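Putative oxidoreductase FAD-binding subunit (Sulfolobus tokodaii, PDB 4ZOH) binds FAD and probably serves as the flavin-carrying, electron-transferring subunit of a molybdopterin-dependent oxidoreductase. Local coordinates at residues 121-126 with 141-146; 223-228 with 233-238. One frame throughout, in Å; residues are numbered along the deposited sequence.

Both contacts join elements close in sequence and both are largely buried, yet they illustrate how chemistry follows place in a fold. Interaction 1 lies deep in the chain, in the FAD-binding domain, and is almost wholly apolar: a phenylalanine ring against a helix, with exposed Lys144 at its margin. Interaction 2 is peripheral, its centre about 25 Å from that of the chain, and pairs two successive helices. It mixes leucine and isoleucine with Glu225, whose main salt bridges go to Lys229 and Arg242; a water adds a link to exposed Lys238. The two share no helix or strand, but Arg218 relates them, hydrogen-bonding Ile124 O through NH1 and salt-bridging Glu223 OE2 through NE.

Interaction 1: residues 121-126 with 141-146; sequences AALIAM and VNFKSF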
loop_
_atom_site.group_PDB
_atom_site.type_symbol
_atom_site.label_atom_id
_atom_site.label_comp_id
_atom_site.label_asym_id
_atom_site.label_seq_id
_atom_site.Cartn_x
_atom_site.Cartn_y
_atom_site.Cartn_z
ATOM N N ALA B 121 21.109 0.865 -47.370
ATOM C CA ALA B 121 21.127 1.795 -48.485
ATOM C C ALA B 121 22.521 2.432 -48.648
ATOM O O ALA B 121 23.026 2.483 -49.763
ATOM C CB ALA B 121 20.047 2.841 -48.374
ATOM N N ALA B 122 23.091 2.930 -47.547
ATOM C CA ALA B 122 24.445 3.480 -47.547
ATOM C C ALA B 122 25.487 2.394 -47.799
ATOM O O ALA B 122 26.416 2.633 -48.541
ATOM C CB ALA B 122 24.774 4.277 -46.274
ATOM N N LEU B 123 25.327 1.211 -47.205
ATOM C CA LEU B 123 26.374 0.219 -47.290
ATOM C C LEU B 123 26.436 -0.379 -48.726
ATOM O O LEU B 123 27.481 -0.752 -49.210
ATOM C CB LEU B 123 26.184 -0.869 -46.236
ATOM C CG LEU B 123 26.431 -0.504 -44.741
ATOM C CD1 LEU B 123 26.016 -1.645 -43.823
ATOM C CD2 LEU B 123 27.844 -0.075 -44.368
ATOM N N ILE B 124 25.306 -0.504 -49.394
ATOM C CA ILE B 124 25.348 -1.064 -50.753
ATOM C C ILE B 124 25.990 -0.067 -51.705
ATOM O O ILE B 124 26.730 -0.460 -52.593
ATOM C CB ILE B 124 23.980 -1.618 -51.240
ATOM C CG1 ILE B 124 24.158 -2.555 -52.452
ATOM C CG2 ILE B 124 23.004 -0.524 -51.541
ATOM C CD1 ILE B 124 24.264 -4.017 -52.086
ATOM N N ALA B 125 25.726 1.219 -51.450
ATOM C CA ALA B 125 26.236 2.336 -52.247
ATOM C C ALA B 125 27.726 2.485 -52.072
ATOM O O ALA B 125 28.445 2.858 -53.003
ATOM C CB ALA B 125 25.549 3.615 -51.858
ATOM N N MET B 126 28.180 2.203 -50.856
ATOM C CA MET B 126 29.563 2.305 -50.506
ATOM C C MET B 126 30.422 1.075 -50.921
ATOM O O MET B 126 31.639 1.119 -50.776
ATOM C CB MET B 126 29.632 2.575 -49.011
ATOM C CG MET B 126 29.159 3.965 -48.655
ATOM S SD MET B 126 29.051 4.264 -46.882
ATOM C CE MET B 126 30.633 5.105 -46.505
ATOM N N VAL B 141 33.543 -10.629 -46.772
ATOM C CA VAL B 141 32.633 -10.766 -47.907
ATOM C C VAL B 141 32.130 -9.369 -48.277
ATOM O O VAL B 141 32.274 -8.422 -47.505
ATOM C CB VAL B 141 31.471 -11.749 -47.638
ATOM C CG1 VAL B 141 31.982 -13.172 -47.415
ATOM C CG2 VAL B 141 30.629 -11.272 -46.465
ATOM N N ASN B 142 31.546 -9.252 -49.462
ATOM C CA ASN B 142 30.973 -7.996 -49.957
ATOM C C ASN B 142 29.606 -7.834 -49.351
ATOM O O ASN B 142 28.853 -8.843 -49.263
ATOM C CB ASN B 142 30.818 -8.046 -51.488
ATOM C CG ASN B 142 32.143 -7.923 -52.199
ATOM O OD1 ASN B 142 32.924 -6.998 -51.940
ATOM N ND2 ASN B 142 32.421 -8.876 -53.072
ATOM N N PHE B 143 29.272 -6.586 -48.969
ATOM C CA PHE B 143 27.955 -6.354 -48.342
ATOM C C PHE B 143 26.885 -7.009 -49.209
ATOM O O PHE B 143 25.958 -7.646 -48.655
ATOM C CB PHE B 143 27.607 -4.869 -48.001
ATOM C CG PHE B 143 26.245 -4.722 -47.362
ATOM C CD1 PHE B 143 26.049 -5.062 -46.008
ATOM C CD2 PHE B 143 25.137 -4.334 -48.118
ATOM C CE1 PHE B 143 24.780 -5.000 -45.437
ATOM C CE2 PHE B 143 23.871 -4.247 -47.563
ATOM C CZ PHE B 143 23.690 -4.585 -46.211
ATOM N N LYS B 144 27.041 -6.929 -50.546
ATOM C CA LYS B 144 25.989 -7.417 -51.440
ATOM C C LYS B 144 25.695 -8.890 -51.281
ATOM O O LYS B 144 24.528 -9.307 -51.357
ATOM C CB LYS B 144 26.232 -7.104 -52.929
ATOM C CG LYS B 144 25.018 -7.529 -53.758
ATOM C CD LYS B 144 25.325 -7.611 -55.240
ATOM C CE LYS B 144 24.043 -7.728 -56.021
ATOM N NZ LYS B 144 24.348 -7.303 -57.412
ATOM N N SER B 145 26.746 -9.669 -51.062
ATOM C CA SER B 145 26.614 -11.109 -50.907
ATOM C C SER B 145 26.202 -11.494 -49.496
ATOM O O SER B 145 25.604 -12.556 -49.307
ATOM C CB SER B 145 27.942 -11.802 -51.239
ATOM O OG SER B 145 28.493 -11.281 -52.444
ATOM N N PHE B 146 26.552 -10.651 -48.517
ATOM C CA PHE B 146 26.222 -10.911 -47.115
ATOM C C PHE B 146 24.698 -10.879 -46.903
ATOM O O PHE B 146 24.117 -11.723 -46.185
ATOM C CB PHE B 146 26.953 -9.928 -46.223
ATOM C CG PHE B 146 26.625 -10.060 -44.771
ATOM C CD1 PHE B 146 27.204 -11.074 -43.998
ATOM C CD2 PHE B 146 25.763 -9.144 -44.153
ATOM C CE1 PHE B 146 26.904 -11.203 -42.639
ATOM C CE2 PHE B 146 25.458 -9.273 -42.805
ATOM C CZ PHE B 146 26.043 -10.287 -42.045
#
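Phe143 packs its ring against the side of helix 119-125, meeting Leu123 and Ile124, and can be followed outward from its CB. Its CG stands anti to the backbone N (chi1 -180°), which carries the ring from the first turn of helix 143-146 over to the other helix. Leu123 CB sits over the centre of the ring face, a CH-pi contact 4.0 Å from the Phe143 centroid and 11° off the ring normal. Beyond CG the two sides of the ring diverge. On one, CD1 and then CE1 approach Leu123 CD1, at 3.9 Å for CE1; on the other, CD2 is 4.1 Å from Ile124 CD1 and also comes near the Ile124 backbone N, which approaches obliquely. The Leu123 and Phe143 side chains cross at about a right angle, the leucine CB over the face and its CD1 methyl near ring atoms CD1 and CE1.

The next residue, Ile124, reaches across to helix 143-146. With CG1 anti to its backbone N (chi1 -163°), its CD1 comes to 3.8 Å from Lys144 CB, touching the base of a lysine whose extended chain then leads its amine away. Cut back to an alanine, Phe143 would probably leave Leu123 CB without the face beneath it and Leu123 CD1 and Ile124 CD1 without their ring contacts, opening a gap between the two helices.

The contact belongs to the FAD-binding part of the flavoprotein, with the Leu123 side chain about 10 Å from the bound cofactor. Helix 143-146 follows directly on strand 137-142, within this chain an outermost strand of a five-stranded antiparallel sheet. Ile110 of helix 106-112 touches both Leu123 and Phe143, while Leu88 of helix 88-93 and Ile164 and Val166 of strand 160-167 also pack on Leu123.

Interaction 2: residues 223-228 with 233-238; sequences EEELLG and DEIIEK
Ile235 and Leu226 meet where two consecutive helices, 220-226 and 233-243, pack as an alpha-alpha hairpin in the CO dehydrogenase flavoprotein C-terminal domain. Taken along the second helix, the contact begins at Ile235, whose CA is 6.6 Å from that of Glu225, the nearest CA pair between the segments. Its backbone O lies 4.1 Å from Leu226 CD2, a methyl that also approaches the backbone of the next residue, Ile236. Leu226 has CG beside its own backbone N (chi1 -60°), and its tip leans toward helix 233-243, while Ile202, Val205 and Ile207 of strand 201-210 also touch its side chain. Ile236 points its CB away from helix 220-226, and its side chain packs on Lys269 and Ile272 of helix 257-276.

One turn on, Lys238 draws its aliphatic chain across that of Glu225, with the two CG atoms 3.8 Å apart. Glu225 bends sharply at chi2 (26°), bringing its carboxylate carbon CD to 4.0 Å from Lys238 CD. The carboxylate has nearer charged mates: OE2 forms a salt bridge with Lys229 and OE1 with Arg242. Lys238 NZ stays beyond salt-bridge range, and a water bridges the gap, accepting from Lys238 NZ at 2.8 Å and donating to Glu225 OE1 at 3.2 Å.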
loop_
_atom_site.group_PDB
_atom_site.type_symbol
_atom_site.label_atom_id
_atom_site.label_comp_id
_atom_site.label_asym_id
_atom_site.label_seq_id
_atom_site.Cartn_x
_atom_site.Cartn_y
_atom_site.Cartn_z
ATOM N N GLU B 223 22.228 5.533 -61.894
ATOM C CA GLU B 223 23.680 5.622 -62.011
ATOM C C GLU B 223 24.219 5.806 -63.445
ATOM O O GLU B 223 24.940 6.793 -63.710
ATOM C CB GLU B 223 24.348 4.454 -61.299
ATOM C CG GLU B 223 24.330 4.672 -59.804
ATOM C CD GLU B 223 24.730 3.431 -59.042
ATOM O OE1 GLU B 223 25.463 2.584 -59.612
ATOM O OE2 GLU B 223 24.320 3.327 -57.859
ATOM N N GLU B 224 23.893 4.864 -64.336
ATOM C CA GLU B 224 24.054 5.020 -65.795
ATOM C C GLU B 224 23.728 6.428 -66.298
ATOM O O GLU B 224 24.538 7.066 -66.901
ATOM C CB GLU B 224 23.096 4.090 -66.475
ATOM C CG GLU B 224 23.691 2.805 -66.979
ATOM C CD GLU B 224 22.672 2.149 -67.872
ATOM O OE1 GLU B 224 22.172 2.825 -68.790
ATOM O OE2 GLU B 224 22.317 0.989 -67.623
ATOM N N GLU B 225 22.563 6.942 -65.967
ATOM C CA GLU B 225 22.169 8.288 -66.378
ATOM C C GLU B 225 23.080 9.433 -65.920
ATOM O O GLU B 225 23.094 10.492 -66.538
ATOM C CB GLU B 225 20.755 8.535 -65.916
ATOM C CG GLU B 225 19.787 8.977 -66.974
ATOM C CD GLU B 225 20.175 8.513 -68.373
ATOM O OE1 GLU B 225 20.048 7.278 -68.726
ATOM O OE2 GLU B 225 20.619 9.451 -69.065
ATOM N N LEU B 226 23.857 9.240 -64.855
ATOM C CA LEU B 226 24.571 10.386 -64.317
ATOM C C LEU B 226 26.052 10.240 -64.512
ATOM O O LEU B 226 26.761 11.220 -64.519
ATOM C CB LEU B 226 24.291 10.597 -62.805
ATOM C CG LEU B 226 22.887 10.857 -62.275
ATOM C CD1 LEU B 226 22.796 10.455 -60.789
ATOM C CD2 LEU B 226 22.519 12.339 -62.484
ATOM N N LEU B 227 26.507 9.009 -64.578
ATOM C CA LEU B 227 27.925 8.729 -64.532
ATOM C C LEU B 227 28.680 9.316 -65.741
ATOM O O LEU B 227 28.342 9.038 -66.892
ATOM C CB LEU B 227 28.154 7.242 -64.464
ATOM C CG LEU B 227 29.621 6.842 -64.310
ATOM C CD1 LEU B 227 30.263 7.434 -63.073
ATOM C CD2 LEU B 227 29.751 5.330 -64.319
ATOM N N GLY B 228 29.685 10.131 -65.451
ATOM C CA GLY B 228 30.540 10.707 -66.484
ATOM C C GLY B 228 29.931 11.935 -67.136
ATOM O O GLY B 228 30.627 12.612 -67.876
ATOM N N ASP B 233 19.692 20.208 -65.232
ATOM C CA ASP B 233 18.308 19.852 -64.856
ATOM C C ASP B 233 17.727 18.585 -65.474
ATOM O O ASP B 233 16.934 17.893 -64.833
ATOM C CB ASP B 233 17.360 21.003 -65.183
ATOM C CG ASP B 233 17.429 22.140 -64.172
ATOM O OD1 ASP B 233 18.430 22.245 -63.426
ATOM O OD2 ASP B 233 16.466 22.942 -64.129
ATOM N N GLU B 234 18.134 18.301 -66.712
ATOM C CA GLU B 234 17.515 17.300 -67.572
ATOM C C GLU B 234 17.910 15.909 -67.193
ATOM O O GLU B 234 17.073 15.029 -67.170
ATOM C CB GLU B 234 17.949 17.510 -69.016
ATOM C CG GLU B 234 17.612 18.872 -69.595
ATOM C CD GLU B 234 16.257 18.884 -70.267
ATOM O OE1 GLU B 234 15.740 17.779 -70.587
ATOM O OE2 GLU B 234 15.723 20.001 -70.479
ATOM N N ILE B 235 19.195 15.715 -66.933
ATOM C CA ILE B 235 19.760 14.403 -66.639
ATOM C C ILE B 235 19.414 13.943 -65.206
ATOM O O ILE B 235 19.287 12.753 -64.956
ATOM C CB ILE B 235 21.304 14.384 -66.820
ATOM C CG1 ILE B 235 21.751 15.188 -68.051
ATOM C CG2 ILE B 235 21.814 12.958 -66.949
ATOM C CD1 ILE B 235 22.464 16.456 -67.673
ATOM N N ILE B 236 19.308 14.913 -64.298
ATOM C CA ILE B 236 18.913 14.743 -62.902
ATOM C C ILE B 236 17.466 14.170 -62.889
ATOM O O ILE B 236 17.175 13.091 -62.286
ATOM C CB ILE B 236 18.993 16.102 -62.160
ATOM C CG1 ILE B 236 20.429 16.418 -61.735
ATOM C CG2 ILE B 236 18.074 16.112 -60.925
ATOM C CD1 ILE B 236 20.646 17.855 -61.243
ATOM N N GLU B 237 16.584 14.888 -63.588
ATOM C CA GLU B 237 15.200 14.492 -63.808
ATOM C C GLU B 237 15.144 13.061 -64.407
ATOM O O GLU B 237 14.411 12.185 -63.937
ATOM C CB GLU B 237 14.580 15.552 -64.726
ATOM C CG GLU B 237 13.152 15.337 -65.159
ATOM C CD GLU B 237 12.248 15.097 -63.975
ATOM O OE1 GLU B 237 12.469 15.732 -62.900
ATOM O OE2 GLU B 237 11.346 14.253 -64.137
ATOM N N LYS B 238 16.005 12.800 -65.378
ATOM C CA LYS B 238 16.029 11.504 -66.012
ATOM C C LYS B 238 16.556 10.421 -65.065
ATOM O O LYS B 238 16.027 9.308 -65.067
ATOM C CB LYS B 238 16.808 11.534 -67.358
ATOM C CG LYS B 238 16.434 10.298 -68.189
ATOM C CD LYS B 238 16.790 10.276 -69.669
ATOM C CE LYS B 238 16.151 9.004 -70.232
ATOM N NZ LYS B 238 17.010 8.250 -71.190
HETATM O O HOH W 1 18.275 5.795 -70.993
#